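Local coordinates for alkaline phosphatase D (Bacillus subtilis, PDB 2YEQ), which hydrolyses phosphate esters, releasing an alcohol and phosphate, at an active site that holds iron and calcium, at residues W26-G36 with Q180-S191. Numbering follows the deposited sequence.
Sequences WTRLAPDPLNG and QDYRNRHAQYRS. With EDO (1,2-ethanediol), chain B; EDO (1,2-ethanediol), chain O.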
loop_
_atom_site.group_PDB
_atom_site.type_symbol
_atom_site.label_atom_id
_atom_site.label_comp_id
_atom_site.label_asym_id
_atom_site.label_seq_id
_atom_site.Cartn_x
_atom_site.Cartn_y
_atom_site.Cartn_z
ATOM N N TRP A 26 -5.535 -16.607 -4.743
ATOM C CA TRP A 26 -6.100 -15.818 -5.810
ATOM C C TRP A 26 -5.498 -16.199 -7.155
ATOM O O TRP A 26 -4.297 -16.465 -7.271
ATOM C CB TRP A 26 -5.843 -14.320 -5.560
ATOM C CG TRP A 26 -6.309 -13.426 -6.676
ATOM C CD1 TRP A 26 -7.526 -12.814 -6.781
ATOM C CD2 TRP A 26 -5.572 -13.053 -7.854
ATOM N NE1 TRP A 26 -7.594 -12.098 -7.952
ATOM C CE2 TRP A 26 -6.417 -12.229 -8.630
ATOM C CE3 TRP A 26 -4.284 -13.346 -8.337
ATOM C CZ2 TRP A 26 -6.020 -11.684 -9.841
ATOM C CZ3 TRP A 26 -3.907 -12.821 -9.571
ATOM C CH2 TRP A 26 -4.774 -11.988 -10.300
ATOM N N THR A 27 -6.349 -16.207 -8.173
ATOM C CA THR A 27 -5.882 -16.059 -9.531
ATOM C C THR A 27 -7.021 -15.478 -10.367
ATOM O O THR A 27 -8.088 -15.160 -9.832
ATOM C CB THR A 27 -5.350 -17.384 -10.107
ATOM O OG1 THR A 27 -4.613 -17.094 -11.299
ATOM C CG2 THR A 27 -6.490 -18.398 -10.364
ATOM N N ARG A 28 -6.768 -15.326 -11.655
ATOM C CA ARG A 28 -7.751 -14.837 -12.598
ATOM C C ARG A 28 -7.456 -15.494 -13.945
ATOM O O ARG A 28 -6.278 -15.551 -14.394
ATOM C CB ARG A 28 -7.685 -13.313 -12.742
ATOM C CG ARG A 28 -8.693 -12.762 -13.813
ATOM C CD ARG A 28 -8.789 -11.257 -13.883
ATOM N NE ARG A 28 -9.559 -10.945 -15.082
ATOM C CZ ARG A 28 -9.418 -9.894 -15.869
ATOM N NH1 ARG A 28 -8.574 -8.916 -15.592
ATOM N NH2 ARG A 28 -10.185 -9.816 -16.963
ATOM N N LEU A 29 -8.515 -15.957 -14.603
ATOM C CA LEU A 29 -8.417 -16.458 -15.985
ATOM C C LEU A 29 -8.562 -15.302 -16.962
ATOM O O LEU A 29 -9.648 -14.728 -17.086
ATOM C CB LEU A 29 -9.489 -17.506 -16.266
ATOM C CG LEU A 29 -9.615 -18.606 -15.222
ATOM C CD1 LEU A 29 -10.706 -19.634 -15.628
ATOM C CD2 LEU A 29 -8.250 -19.280 -15.029
ATOM N N ALA A 30 -7.461 -14.968 -17.644
ATOM C CA ALA A 30 -7.388 -13.826 -18.542
ATOM C C ALA A 30 -6.416 -14.072 -19.717
ATOM O O ALA A 30 -5.398 -13.386 -19.835
ATOM C CB ALA A 30 -6.960 -12.570 -17.741
ATOM N N PRO A 31 -6.720 -15.047 -20.582
ATOM C CA PRO A 31 -5.865 -15.320 -21.764
ATOM C C PRO A 31 -5.562 -14.129 -22.688
ATOM O O PRO A 31 -4.517 -14.139 -23.311
ATOM C CB PRO A 31 -6.615 -16.438 -22.505
ATOM C CG PRO A 31 -8.030 -16.430 -21.924
ATOM C CD PRO A 31 -7.880 -15.951 -20.514
ATOM N N ASP A 32 -6.429 -13.108 -22.739
ATOM C CA ASP A 32 -6.169 -11.804 -23.446
ATOM C C ASP A 32 -6.392 -10.612 -22.476
ATOM O O ASP A 32 -7.451 -9.961 -22.524
ATOM C CB ASP A 32 -7.143 -11.696 -24.635
ATOM C CG ASP A 32 -6.854 -10.529 -25.568
ATOM O OD1 ASP A 32 -5.976 -9.688 -25.291
ATOM O OD2 ASP A 32 -7.541 -10.472 -26.618
ATOM N N PRO A 33 -5.407 -10.315 -21.619
ATOM C CA PRO A 33 -5.683 -9.582 -20.379
ATOM C C PRO A 33 -5.988 -8.090 -20.520
ATOM O O PRO A 33 -6.799 -7.565 -19.771
ATOM C CB PRO A 33 -4.401 -9.803 -19.550
ATOM C CG PRO A 33 -3.334 -10.121 -20.570
ATOM C CD PRO A 33 -4.043 -10.882 -21.624
ATOM N N LEU A 34 -5.357 -7.412 -21.460
ATOM C CA LEU A 34 -5.610 -5.978 -21.648
ATOM C C LEU A 34 -6.874 -5.674 -22.485
ATOM O O LEU A 34 -7.288 -4.512 -22.579
ATOM C CB LEU A 34 -4.369 -5.309 -22.246
ATOM C CG LEU A 34 -3.381 -4.804 -21.174
ATOM C CD1 LEU A 34 -3.004 -5.905 -20.191
ATOM C CD2 LEU A 34 -2.139 -4.195 -21.834
ATOM N N ASN A 35 -7.478 -6.698 -23.089
ATOM C CA ASN A 35 -8.717 -6.534 -23.864
ATOM C C ASN A 35 -9.906 -7.211 -23.187
ATOM O O ASN A 35 -10.755 -7.823 -23.831
ATOM C CB ASN A 35 -8.529 -7.090 -25.289
ATOM C CG ASN A 35 -7.423 -6.394 -26.043
ATOM O OD1 ASN A 35 -6.452 -7.026 -26.480
ATOM N ND2 ASN A 35 -7.544 -5.097 -26.184
ATOM N N GLY A 36 -9.965 -7.112 -21.867
ATOM C CA GLY A 36 -11.094 -7.605 -21.123
ATOM C C GLY A 36 -10.967 -9.031 -20.640
ATOM O O GLY A 36 -11.835 -9.522 -19.929
ATOM N N GLN A 180 -14.925 -2.138 -16.873
ATOM C CA GLN A 180 -14.016 -2.771 -17.816
ATOM C C GLN A 180 -12.706 -1.985 -17.889
ATOM O O GLN A 180 -11.644 -2.576 -17.938
ATOM C CB GLN A 180 -14.679 -2.930 -19.211
ATOM C CG GLN A 180 -14.299 -4.202 -19.961
ATOM C CD GLN A 180 -14.344 -5.481 -19.107
ATOM O OE1 GLN A 180 -15.324 -5.757 -18.418
ATOM N NE2 GLN A 180 -13.254 -6.241 -19.131
ATOM N N ASP A 181 -12.783 -0.658 -17.912
ATOM C CA ASP A 181 -11.603 0.192 -17.898
ATOM C C ASP A 181 -10.685 -0.149 -16.672
ATOM O O ASP A 181 -9.474 -0.277 -16.821
ATOM C CB ASP A 181 -11.963 1.676 -17.779
ATOM C CG ASP A 181 -12.686 2.264 -18.995
ATOM O OD1 ASP A 181 -12.642 1.704 -20.109
ATOM O OD2 ASP A 181 -13.261 3.369 -18.814
ATOM N N TYR A 182 -11.285 -0.267 -15.497
ATOM C CA TYR A 182 -10.539 -0.576 -14.264
ATOM C C TYR A 182 -9.951 -1.977 -14.279
ATOM O O TYR A 182 -8.825 -2.195 -13.822
ATOM C CB TYR A 182 -11.414 -0.380 -13.001
ATOM C CG TYR A 182 -11.456 1.054 -12.571
ATOM C CD1 TYR A 182 -10.453 1.588 -11.754
ATOM C CD2 TYR A 182 -12.496 1.897 -12.978
ATOM C CE1 TYR A 182 -10.470 2.935 -11.372
ATOM C CE2 TYR A 182 -12.525 3.237 -12.613
ATOM C CZ TYR A 182 -11.519 3.756 -11.803
ATOM O OH TYR A 182 -11.571 5.078 -11.442
ATOM N N ARG A 183 -10.718 -2.934 -14.776
ATOM C CA ARG A 183 -10.244 -4.313 -14.904
ATOM C C ARG A 183 -9.019 -4.383 -15.817
ATOM O O ARG A 183 -8.016 -5.052 -15.479
ATOM C CB ARG A 183 -11.345 -5.221 -15.436
ATOM C CG ARG A 183 -12.410 -5.580 -14.456
ATOM C CD ARG A 183 -13.590 -6.243 -15.197
ATOM N NE ARG A 183 -14.500 -6.904 -14.289
ATOM C CZ ARG A 183 -15.653 -7.451 -14.644
ATOM N NH1 ARG A 183 -16.062 -7.413 -15.907
ATOM N NH2 ARG A 183 -16.378 -8.064 -13.748
ATOM N N ASN A 184 -9.091 -3.683 -16.951
ATOM C CA ASN A 184 -8.000 -3.672 -17.897
ATOM C C ASN A 184 -6.761 -2.970 -17.346
ATOM O O ASN A 184 -5.618 -3.372 -17.622
ATOM C CB ASN A 184 -8.431 -3.073 -19.245
ATOM C CG ASN A 184 -9.418 -3.967 -19.990
ATOM O OD1 ASN A 184 -9.557 -5.146 -19.659
ATOM N ND2 ASN A 184 -10.129 -3.400 -20.975
ATOM N N ARG A 185 -6.966 -1.919 -16.559
ATOM C CA ARG A 185 -5.824 -1.242 -15.955
ATOM C C ARG A 185 -5.169 -2.166 -14.904
ATOM O O ARG A 185 -3.942 -2.241 -14.857
ATOM C CB ARG A 185 -6.250 0.063 -15.298
ATOM C CG ARG A 185 -5.120 0.855 -14.677
ATOM C CD ARG A 185 -4.100 1.303 -15.671
ATOM N NE ARG A 185 -4.612 1.945 -16.890
ATOM C CZ ARG A 185 -4.791 3.248 -17.079
ATOM N NH1 ARG A 185 -4.564 4.123 -16.094
ATOM N NH2 ARG A 185 -5.206 3.685 -18.283
ATOM N N HIS A 186 -5.962 -2.824 -14.062
ATOM C CA HIS A 186 -5.404 -3.841 -13.125
ATOM C C HIS A 186 -4.620 -4.919 -13.880
ATOM O O HIS A 186 -3.541 -5.315 -13.458
ATOM C CB HIS A 186 -6.446 -4.512 -12.234
ATOM C CG HIS A 186 -6.792 -3.720 -11.007
ATOM N ND1 HIS A 186 -6.343 -3.891 -9.720
ATOM C CD2 HIS A 186 -7.566 -2.653 -10.948
ATOM C CE1 HIS A 186 -6.899 -2.965 -8.936
ATOM N NE2 HIS A 186 -7.614 -2.177 -9.674
ATOM N N ALA A 187 -5.151 -5.369 -15.012
ATOM C CA ALA A 187 -4.463 -6.348 -15.833
ATOM C C ALA A 187 -3.149 -5.812 -16.397
ATOM O O ALA A 187 -2.165 -6.561 -16.459
ATOM C CB ALA A 187 -5.386 -6.841 -16.959
ATOM N N GLN A 188 -3.104 -4.540 -16.803
ATOM C CA GLN A 188 -1.867 -3.972 -17.328
ATOM C C GLN A 188 -0.756 -4.034 -16.283
ATOM O O GLN A 188 0.358 -4.433 -16.591
ATOM C CB GLN A 188 -2.028 -2.523 -17.774
ATOM C CG GLN A 188 -0.715 -1.880 -18.179
ATOM C CD GLN A 188 -0.867 -0.475 -18.725
ATOM O OE1 GLN A 188 -1.606 0.341 -18.159
ATOM N NE2 GLN A 188 -0.150 -0.173 -19.825
ATOM N N TYR A 189 -1.068 -3.576 -15.075
ATOM C CA TYR A 189 -0.105 -3.527 -13.963
ATOM C C TYR A 189 0.309 -4.923 -13.518
ATOM O O TYR A 189 1.488 -5.193 -13.364
ATOM C CB TYR A 189 -0.695 -2.740 -12.757
ATOM C CG TYR A 189 -0.552 -1.230 -12.885
ATOM C CD1 TYR A 189 -1.074 -0.550 -13.976
ATOM C CD2 TYR A 189 0.059 -0.481 -11.889
ATOM C CE1 TYR A 189 -0.953 0.820 -14.092
ATOM C CE2 TYR A 189 0.199 0.890 -11.996
ATOM C CZ TYR A 189 -0.341 1.547 -13.088
ATOM O OH TYR A 189 -0.191 2.909 -13.212
ATOM N N ARG A 190 -0.676 -5.802 -13.336
ATOM C CA ARG A 190 -0.473 -7.130 -12.800
ATOM C C ARG A 190 0.215 -8.090 -13.811
ATOM O O ARG A 190 0.685 -9.153 -13.415
ATOM C CB ARG A 190 -1.815 -7.688 -12.328
ATOM C CG ARG A 190 -1.786 -8.971 -11.527
ATOM C CD ARG A 190 -0.913 -8.805 -10.290
ATOM N NE ARG A 190 -1.354 -9.482 -9.088
ATOM C CZ ARG A 190 -2.520 -9.327 -8.449
ATOM N NH1 ARG A 190 -3.488 -8.544 -8.906
ATOM N NH2 ARG A 190 -2.752 -10.032 -7.350
ATOM N N SER A 191 0.277 -7.698 -15.085
ATOM C CA SER A 191 0.940 -8.468 -16.134
ATOM C C SER A 191 2.475 -8.427 -15.992
ATOM O O SER A 191 3.175 -9.195 -16.633
ATOM C CB SER A 191 0.603 -7.866 -17.518
ATOM O OG SER A 191 -0.700 -8.225 -17.880
HETATM C C1 EDO B . -11.990 -0.819 -21.519
HETATM O O1 EDO B . -13.017 -0.846 -22.529
HETATM C C2 EDO B . -10.794 0.053 -21.922
HETATM O O2 EDO B . -9.559 -0.501 -21.451
HETATM C C1 EDO O . -15.879 1.977 -21.732
HETATM O O1 EDO O . -14.615 2.578 -22.074
HETATM C C2 EDO O . -15.702 0.514 -21.319
HETATM O O2 EDO O . -16.878 0.018 -20.666
HETATM O O HOH W 1 -8.977 -7.398 -18.193
HETATM O O HOH W 2 -13.624 -8.653 -18.018
#
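Asn184 OD1 accepts from a water O at 2.7 Å and takes a weak, bent bond from Gly36 N at 3.0 Å. The same water donates to Pro33 O and accepts from Arg28 NH2, tying loop, strand and helix together at one point. ND2 of Asn184 gives a nearly straight bond (173°) to O2 of a 1,2-ethanediol probably left from crystallisation. A second water bridges Gly36 O and Gln180 NE2, while Gln180 OE1 accepts from Arg183 NH1. Ala72 O accepts from Arg28 NE, and Glu244 OE1 forms a salt bridge with Arg183 NE. One turn on along the helix, Pro33 O meets Ala187 CB at 3.2 Å and Leu34 CD1 lies against Gln188 CA at 3.6 Å. Arg190, its chain bent at chi2 (57°) and chi3, lays its guanidinium flat over the six-membered ring of Trp26, planes 5° apart and CZ 4.2 Å from the ring centroid: a stacked cation-pi pair. Arg190 NH1 donates a hydrogen bond to His245 O, and Trp26 NE1 one to Glu244 O. A leucine at Trp26 would probably leave the guanidinium without its flat aromatic partner and Glu244 O without its indole donor. The contact joins strand 23-28 and its following loop, in the PhoD N-terminal domain, to helix 179-190 of the calcineurin-like phosphatase region.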